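Glypican-1 (Homo sapiens, PDB 4YWT) carries heparan sulfate chains at the cell surface, through which it binds alpha-4 (V) collagen and takes part in Schwann cell myelination. Local coordinates at residues L88-L99 with Q384-L395. The protein carries 3 engineered substitutions. Numbering follows the deposited sequence.
Sequences LRDSSRVLQAML and QLRDVQDFWISL. With CA (calcium ion), chain F.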
ATOM      1  N   LEU A  88      16.322   7.739   4.055  1.00 44.64           N
ATOM      2  CA  LEU A  88      15.593   6.539   3.656  1.00 44.15           C
ATOM      3  C   LEU A  88      14.364   6.299   4.532  1.00 40.75           C
ATOM      4  O   LEU A  88      13.239   6.165   4.026  1.00 33.21           O
ATOM      5  CB  LEU A  88      16.517   5.320   3.703  1.00 47.12           C
ATOM      6  CG  LEU A  88      15.963   4.028   3.098  1.00 53.88           C
ATOM      7  CD1 LEU A  88      15.873   4.136   1.582  1.00 54.03           C
ATOM      8  CD2 LEU A  88      16.807   2.830   3.505  1.00 53.82           C
ATOM      9  N   ARG A  89      14.571   6.263   5.848  1.00 47.45           N
ATOM     10  CA  ARG A  89      13.469   5.960   6.753  1.00 54.63           C
ATOM     11  C   ARG A  89      12.445   7.093   6.797  1.00 57.49           C
ATOM     12  O   ARG A  89      11.284   6.869   7.139  1.00 60.10           O
ATOM     13  CB  ARG A  89      13.977   5.662   8.165  1.00 63.58           C
ATOM     14  CG  ARG A  89      13.015   4.788   8.962  1.00 72.56           C
ATOM     15  CD  ARG A  89      13.367   4.724  10.436  1.00 80.30           C
ATOM     16  NE  ARG A  89      14.785   4.958  10.678  1.00 87.22           N
ATOM     17  CZ  ARG A  89      15.629   4.036  11.131  1.00 92.57           C
ATOM     18  NH1 ARG A  89      15.198   2.809  11.391  1.00 94.72           N
ATOM     19  NH2 ARG A  89      16.904   4.342  11.322  1.00 93.34           N
ATOM     20  N   ASP A  90      12.871   8.304   6.450  1.00 57.00           N
ATOM     21  CA  ASP A  90      11.929   9.415   6.322  1.00 54.26           C
ATOM     22  C   ASP A  90      10.985   9.189   5.144  1.00 52.97           C
ATOM     23  O   ASP A  90       9.753   9.263   5.293  1.00 53.47           O
ATOM     24  CB  ASP A  90      12.669  10.746   6.155  1.00 61.18           C
ATOM     25  CG  ASP A  90      13.042  11.377   7.484  1.00 65.00           C
ATOM     26  OD1 ASP A  90      13.050  10.661   8.508  1.00 66.74           O
ATOM     27  OD2 ASP A  90      13.318  12.595   7.506  1.00 68.97           O
ATOM     28  N   SER A  91      11.562   8.906   3.977  1.00 46.36           N
ATOM     29  CA  SER A  91      10.752   8.620   2.790  1.00 48.69           C
ATOM     30  C   SER A  91       9.787   7.456   3.055  1.00 33.22           C
ATOM     31  O   SER A  91       8.564   7.536   2.780  1.00 29.48           O
ATOM     32  CB  SER A  91      11.656   8.309   1.595  1.00 45.48           C
ATOM     33  OG  SER A  91      10.979   8.526   0.369  1.00 50.91           O
ATOM     34  N   SER A  92      10.345   6.383   3.615  1.00 32.89           N
ATOM     35  CA  SER A  92       9.554   5.224   4.010  1.00 42.11           C
ATOM     36  C   SER A  92       8.409   5.624   4.937  1.00 43.63           C
ATOM     37  O   SER A  92       7.290   5.139   4.792  1.00 34.58           O
ATOM     38  CB  SER A  92      10.433   4.178   4.694  1.00 40.55           C
ATOM     39  OG  SER A  92       9.649   3.100   5.174  1.00 47.59           O
ATOM     40  N   ARG A  93       8.695   6.514   5.881  1.00 47.34           N
ATOM     41  CA  ARG A  93       7.682   6.974   6.827  1.00 47.75           C
ATOM     42  C   ARG A  93       6.552   7.712   6.121  1.00 45.59           C
ATOM     43  O   ARG A  93       5.376   7.532   6.456  1.00 44.68           O
ATOM     44  CB  ARG A  93       8.313   7.868   7.894  1.00 51.08           C
ATOM     45  CG  ARG A  93       8.503   7.174   9.230  1.00 60.14           C
ATOM     46  CD  ARG A  93       9.459   7.935  10.133  1.00 69.95           C
ATOM     47  NE  ARG A  93       9.734   7.193  11.361  1.00 76.80           N
ATOM     48  CZ  ARG A  93      10.642   7.547  12.264  1.00 86.06           C
ATOM     49  NH1 ARG A  93      11.376   8.636  12.081  1.00 86.05           N
ATOM     50  NH2 ARG A  93      10.819   6.808  13.351  1.00 88.25           N
ATOM     51  N   VAL A  94       6.909   8.541   5.142  1.00 39.96           N
ATOM     52  CA  VAL A  94       5.897   9.208   4.327  1.00 38.16           C
ATOM     53  C   VAL A  94       4.984   8.185   3.640  1.00 42.75           C
ATOM     54  O   VAL A  94       3.742   8.232   3.786  1.00 42.96           O
ATOM     55  CB  VAL A  94       6.542  10.120   3.264  1.00 35.45           C
ATOM     56  CG1 VAL A  94       5.501  10.597   2.261  1.00 29.98           C
ATOM     57  CG2 VAL A  94       7.232  11.301   3.928  1.00 32.99           C
ATOM     58  N   LEU A  95       5.598   7.250   2.910  1.00 40.72           N
ATOM     59  CA  LEU A  95       4.809   6.240   2.192  1.00 36.86           C
ATOM     60  C   LEU A  95       3.882   5.455   3.131  1.00 34.04           C
ATOM     61  O   LEU A  95       2.685   5.268   2.854  1.00 38.08           O
ATOM     62  CB  LEU A  95       5.733   5.275   1.447  1.00 38.63           C
ATOM     63  CG  LEU A  95       5.045   4.145   0.677  1.00 33.59           C
ATOM     64  CD1 LEU A  95       4.081   4.706  -0.355  1.00 34.53           C
ATOM     65  CD2 LEU A  95       6.076   3.251   0.012  1.00 31.25           C
ATOM     66  N   GLN A  96       4.452   5.016   4.249  1.00 39.02           N
ATOM     67  CA  GLN A  96       3.741   4.249   5.264  1.00 39.48           C
ATOM     68  C   GLN A  96       2.547   5.023   5.810  1.00 40.76           C
ATOM     69  O   GLN A  96       1.462   4.464   5.992  1.00 45.36           O
ATOM     70  CB  GLN A  96       4.697   3.879   6.401  1.00 46.09           C
ATOM     71  CG  GLN A  96       4.341   2.610   7.150  1.00 55.53           C
ATOM     72  CD  GLN A  96       5.376   2.252   8.199  1.00 63.20           C
ATOM     73  OE1 GLN A  96       6.572   2.472   8.006  1.00 63.20           O
ATOM     74  NE2 GLN A  96       4.921   1.696   9.317  1.00 67.82           N
ATOM     75  N   ALA A  97       2.756   6.311   6.069  1.00 40.90           N
ATOM     76  CA  ALA A  97       1.681   7.181   6.529  1.00 38.40           C
ATOM     77  C   ALA A  97       0.555   7.226   5.502  1.00 36.93           C
ATOM     78  O   ALA A  97      -0.627   7.073   5.852  1.00 33.13           O
ATOM     79  CB  ALA A  97       2.207   8.583   6.803  1.00 35.97           C
ATOM     80  N   MET A  98       0.925   7.423   4.236  1.00 30.31           N
ATOM     81  CA  MET A  98      -0.073   7.457   3.164  1.00 35.95           C
ATOM     82  C   MET A  98      -0.917   6.176   3.138  1.00 35.00           C
ATOM     83  O   MET A  98      -2.162   6.225   3.205  1.00 34.62           O
ATOM     84  CB  MET A  98       0.607   7.671   1.809  1.00 31.13           C
ATOM     85  CG  MET A  98      -0.346   7.972   0.653  1.00 33.87           C
ATOM     86  SD  MET A  98      -1.076   6.507  -0.119  1.00 48.46           S
ATOM     87  CE  MET A  98       0.356   5.794  -0.920  1.00 40.39           C
ATOM     88  N   LEU A  99      -0.238   5.034   3.055  1.00 33.75           N
ATOM     89  CA  LEU A  99      -0.931   3.747   3.008  1.00 36.65           C
ATOM     90  C   LEU A  99      -1.825   3.530   4.231  1.00 38.39           C
ATOM     91  O   LEU A  99      -2.938   3.011   4.113  1.00 33.24           O
ATOM     92  CB  LEU A  99       0.073   2.599   2.891  1.00 32.62           C
ATOM     93  CG  LEU A  99       0.895   2.528   1.603  1.00 35.43           C
ATOM     94  CD1 LEU A  99       1.932   1.422   1.701  1.00 30.92           C
ATOM     95  CD2 LEU A  99      -0.006   2.318   0.394  1.00 24.16           C
ATOM     96  N   GLN A 384      -2.996   8.182  -5.699  1.00 25.87           N
ATOM     97  CA  GLN A 384      -1.904   7.916  -4.765  1.00 25.69           C
ATOM     98  C   GLN A 384      -1.155   6.619  -5.072  1.00 33.69           C
ATOM     99  O   GLN A 384       0.047   6.522  -4.829  1.00 41.43           O
ATOM    100  CB  GLN A 384      -2.430   7.876  -3.329  1.00 34.06           C
ATOM    101  CG  GLN A 384      -2.732   9.243  -2.731  1.00 46.58           C
ATOM    102  CD  GLN A 384      -1.482  10.069  -2.470  1.00 62.80           C
ATOM    103  OE1 GLN A 384      -0.357   9.590  -2.623  1.00 64.37           O
ATOM    104  NE2 GLN A 384      -1.677  11.321  -2.069  1.00 66.56           N
ATOM    105  N   LEU A 385      -1.863   5.628  -5.603  1.00 31.01           N
ATOM    106  CA  LEU A 385      -1.255   4.336  -5.902  1.00 36.08           C
ATOM    107  C   LEU A 385      -0.487   4.377  -7.217  1.00 32.68           C
ATOM    108  O   LEU A 385       0.578   3.772  -7.336  1.00 34.67           O
ATOM    109  CB  LEU A 385      -2.315   3.234  -5.941  1.00 26.31           C
ATOM    110  CG  LEU A 385      -2.867   2.821  -4.575  1.00 27.59           C
ATOM    111  CD1 LEU A 385      -3.743   1.585  -4.692  1.00 24.98           C
ATOM    112  CD2 LEU A 385      -1.733   2.591  -3.584  1.00 30.51           C
ATOM    113  N   ARG A 386      -1.026   5.088  -8.203  1.00 34.25           N
ATOM    114  CA  ARG A 386      -0.300   5.298  -9.450  1.00 38.48           C
ATOM    115  C   ARG A 386       0.934   6.152  -9.191  1.00 39.86           C
ATOM    116  O   ARG A 386       1.922   6.066  -9.920  1.00 34.11           O
ATOM    117  CB  ARG A 386      -1.187   5.965 -10.505  1.00 39.56           C
ATOM    118  CG  ARG A 386      -2.274   5.070 -11.075  1.00 47.59           C
ATOM    119  CD  ARG A 386      -3.040   5.780 -12.182  1.00 59.60           C
ATOM    120  NE  ARG A 386      -4.478   5.531 -12.106  1.00 65.38           N
ATOM    121  CZ  ARG A 386      -5.112   4.581 -12.784  1.00 68.30           C
ATOM    122  NH1 ARG A 386      -4.437   3.779 -13.596  1.00 71.40           N
ATOM    123  NH2 ARG A 386      -6.423   4.431 -12.651  1.00 73.08           N
ATOM    124  N   ASP A 387       0.873   6.970  -8.145  1.00 40.63           N
ATOM    125  CA  ASP A 387       1.977   7.866  -7.815  1.00 35.58           C
ATOM    126  C   ASP A 387       3.161   7.157  -7.151  1.00 34.11           C
ATOM    127  O   ASP A 387       4.305   7.596  -7.283  1.00 38.98           O
ATOM    128  CB  ASP A 387       1.484   8.992  -6.907  1.00 41.38           C
ATOM    129  CG  ASP A 387       2.557  10.024  -6.629  1.00 51.09           C
ATOM    130  OD1 ASP A 387       3.163  10.526  -7.600  1.00 52.35           O
ATOM    131  OD2 ASP A 387       2.797  10.329  -5.443  1.00 55.00           O
ATOM    132  N   VAL A 388       2.893   6.065  -6.441  1.00 32.02           N
ATOM    133  CA  VAL A 388       3.941   5.388  -5.680  1.00 34.37           C
ATOM    134  C   VAL A 388       4.272   3.989  -6.205  1.00 33.06           C
ATOM    135  O   VAL A 388       4.920   3.201  -5.515  1.00 33.35           O
ATOM    136  CB  VAL A 388       3.560   5.270  -4.189  1.00 25.20           C
ATOM    137  CG1 VAL A 388       3.335   6.649  -3.587  1.00 25.76           C
ATOM    138  CG2 VAL A 388       2.324   4.391  -4.018  1.00 24.64           C
ATOM    139  N   GLN A 389       3.840   3.682  -7.424  1.00 24.90           N
ATOM    140  CA  GLN A 389       4.140   2.384  -8.018  1.00 29.83           C
ATOM    141  C   GLN A 389       5.615   2.294  -8.407  1.00 25.16           C
ATOM    142  O   GLN A 389       6.156   1.200  -8.566  1.00 25.09           O
ATOM    143  CB  GLN A 389       3.257   2.125  -9.240  1.00 30.95           C
ATOM    144  CG  GLN A 389       3.295   3.226 -10.283  1.00 39.07           C
ATOM    145  CD  GLN A 389       2.391   2.941 -11.466  1.00 44.35           C
ATOM    146  OE1 GLN A 389       1.893   1.828 -11.626  1.00 56.29           O
ATOM    147  NE2 GLN A 389       2.175   3.948 -12.301  1.00 53.58           N
ATOM    148  N   ASP A 390       6.256   3.451  -8.552  1.00 25.52           N
ATOM    149  CA  ASP A 390       7.654   3.517  -8.969  1.00 25.95           C
ATOM    150  C   ASP A 390       8.609   3.629  -7.789  1.00 26.09           C
ATOM    151  O   ASP A 390       9.813   3.790  -7.974  1.00 26.51           O
ATOM    152  CB  ASP A 390       7.875   4.706  -9.914  1.00 39.98           C
ATOM    153  CG  ASP A 390       7.483   6.046  -9.286  1.00 42.32           C
ATOM    154  OD1 ASP A 390       7.208   6.103  -8.068  1.00 38.61           O
ATOM    155  OD2 ASP A 390       7.462   7.058 -10.019  1.00 47.67           O
ATOM    156  N   PHE A 391       8.058   3.549  -6.582  1.00 25.82           N
ATOM    157  CA  PHE A 391       8.777   3.872  -5.349  1.00 37.19           C
ATOM    158  C   PHE A 391      10.164   3.233  -5.237  1.00 33.92           C
ATOM    159  O   PHE A 391      11.187   3.929  -5.127  1.00 41.09           O
ATOM    160  CB  PHE A 391       7.925   3.456  -4.146  1.00 25.81           C
ATOM    161  CG  PHE A 391       8.492   3.880  -2.824  1.00 33.16           C
ATOM    162  CD1 PHE A 391       8.475   5.214  -2.448  1.00 36.22           C
ATOM    163  CD2 PHE A 391       9.036   2.950  -1.955  1.00 26.42           C
ATOM    164  CE1 PHE A 391       8.994   5.613  -1.230  1.00 27.35           C
ATOM    165  CE2 PHE A 391       9.556   3.342  -0.735  1.00 29.20           C
ATOM    166  CZ  PHE A 391       9.534   4.677  -0.373  1.00 30.07           C
ATOM    167  N   TRP A 392      10.184   1.906  -5.295  1.00 27.98           N
ATOM    168  CA  TRP A 392      11.370   1.116  -4.991  1.00 27.86           C
ATOM    169  C   TRP A 392      12.529   1.343  -5.957  1.00 27.06           C
ATOM    170  O   TRP A 392      13.678   1.053  -5.628  1.00 30.56           O
ATOM    171  CB  TRP A 392      10.998  -0.366  -4.958  1.00 26.40           C
ATOM    172  CG  TRP A 392       9.921  -0.642  -3.966  1.00 33.11           C
ATOM    173  CD1 TRP A 392       8.632  -1.003  -4.229  1.00 36.78           C
ATOM    174  CD2 TRP A 392      10.027  -0.539  -2.542  1.00 35.33           C
ATOM    175  NE1 TRP A 392       7.933  -1.148  -3.055  1.00 31.21           N
ATOM    176  CE2 TRP A 392       8.767  -0.867  -2.004  1.00 33.97           C
ATOM    177  CE3 TRP A 392      11.068  -0.208  -1.669  1.00 28.84           C
ATOM    178  CZ2 TRP A 392       8.520  -0.876  -0.634  1.00 32.82           C
ATOM    179  CZ3 TRP A 392      10.822  -0.217  -0.311  1.00 30.21           C
ATOM    180  CH2 TRP A 392       9.557  -0.548   0.195  1.00 36.17           C
ATOM    181  N   ILE A 393      12.234   1.863  -7.143  1.00 26.98           N
ATOM    182  CA  ILE A 393      13.288   2.187  -8.095  1.00 27.59           C
ATOM    183  C   ILE A 393      13.476   3.695  -8.219  1.00 36.88           C
ATOM    184  O   ILE A 393      14.476   4.159  -8.763  1.00 40.04           O
ATOM    185  CB  ILE A 393      13.002   1.605  -9.487  1.00 27.45           C
ATOM    186  CG1 ILE A 393      11.815   2.321 -10.127  1.00 27.20           C
ATOM    187  CG2 ILE A 393      12.763   0.104  -9.401  1.00 41.79           C
ATOM    188  CD1 ILE A 393      11.707   2.083 -11.602  1.00 27.46           C
ATOM    189  N   SER A 394      12.511   4.459  -7.717  1.00 39.50           N
ATOM    190  CA  SER A 394      12.616   5.910  -7.758  1.00 40.49           C
ATOM    191  C   SER A 394      13.384   6.418  -6.545  1.00 33.32           C
ATOM    192  O   SER A 394      13.760   7.588  -6.496  1.00 29.22           O
ATOM    193  CB  SER A 394      11.234   6.561  -7.814  1.00 39.15           C
ATOM    194  OG  SER A 394      10.593   6.500  -6.553  1.00 42.86           O
ATOM    195  N   LEU A 395      13.604   5.539  -5.569  1.00 28.42           N
ATOM    196  CA  LEU A 395      14.376   5.900  -4.373  1.00 41.07           C
ATOM    197  C   LEU A 395      15.711   6.622  -4.654  1.00 45.72           C
ATOM    198  O   LEU A 395      15.946   7.699  -4.098  1.00 48.45           O
ATOM    199  CB  LEU A 395      14.644   4.655  -3.518  1.00 40.90           C
ATOM    200  CG  LEU A 395      13.540   4.208  -2.563  1.00 43.52           C
ATOM    201  CD1 LEU A 395      14.019   3.042  -1.714  1.00 45.21           C
ATOM    202  CD2 LEU A 395      13.098   5.368  -1.688  1.00 46.91           C
TER
HETATM  203 CA    CA F 602       6.302   8.265  -8.351  1.00 47.23          CA
HETATM  204  O   HOH W   1       4.803   7.394  -9.996  1.00 38.19           O
HETATM  205  O   HOH W   2       8.361   9.092  -7.459  1.00 60.40           O
HETATM  206  O   HOH W   3       7.194   7.907  -6.161  1.00 56.47           O
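L95 of helix 70-129 and F391, at the start of helix 391-404, illustrate how one long helix can pack against two shorter ones and the turn between them. Followed outward, L95 has CB directed at the opposing segment and CG anti to the backbone N (chi1 179°); beyond CG the two methyls part to separate partners. CD1 settles against V388, 3.8 Å from its CG1, while CD2 stands almost over the middle of the F391 ring, 3.5 Å from its centroid and 10° off the normal, a CH-pi contact. The opposite ring face receives CD2 of L395, offset toward the rim, so leucines from both partners clamp the phenyl group. S91 OG approaches the same ring obliquely, 3.9 Å from CE1. Toward Q384, M98 bends at chi2 and chi3 and slides past the glutamine in the opposite direction: its SD lies 3.7 Å from Q384 CB, and its CE meets V388 CG2 tip to tip at 3.9 Å. At the other end, L88 and L395 cross at about a right angle.

The type I turn from V388 to F391 puts D390 at a calcium ion, bound by OD1 and OD2 of D390, each 2.4 Å from the metal, by D387 O just before the turn and by three waters. Helix 391-395 runs nearly antiparallel to helix 88-99, at 154°. Helix 204-236 also reaches L95, through V233, and helix 286-299 supplies W289, whose NE1 hydrogen-bonds V388 O and whose ring meets W392 edge-to-face within glypican's elongated, mainly helical core.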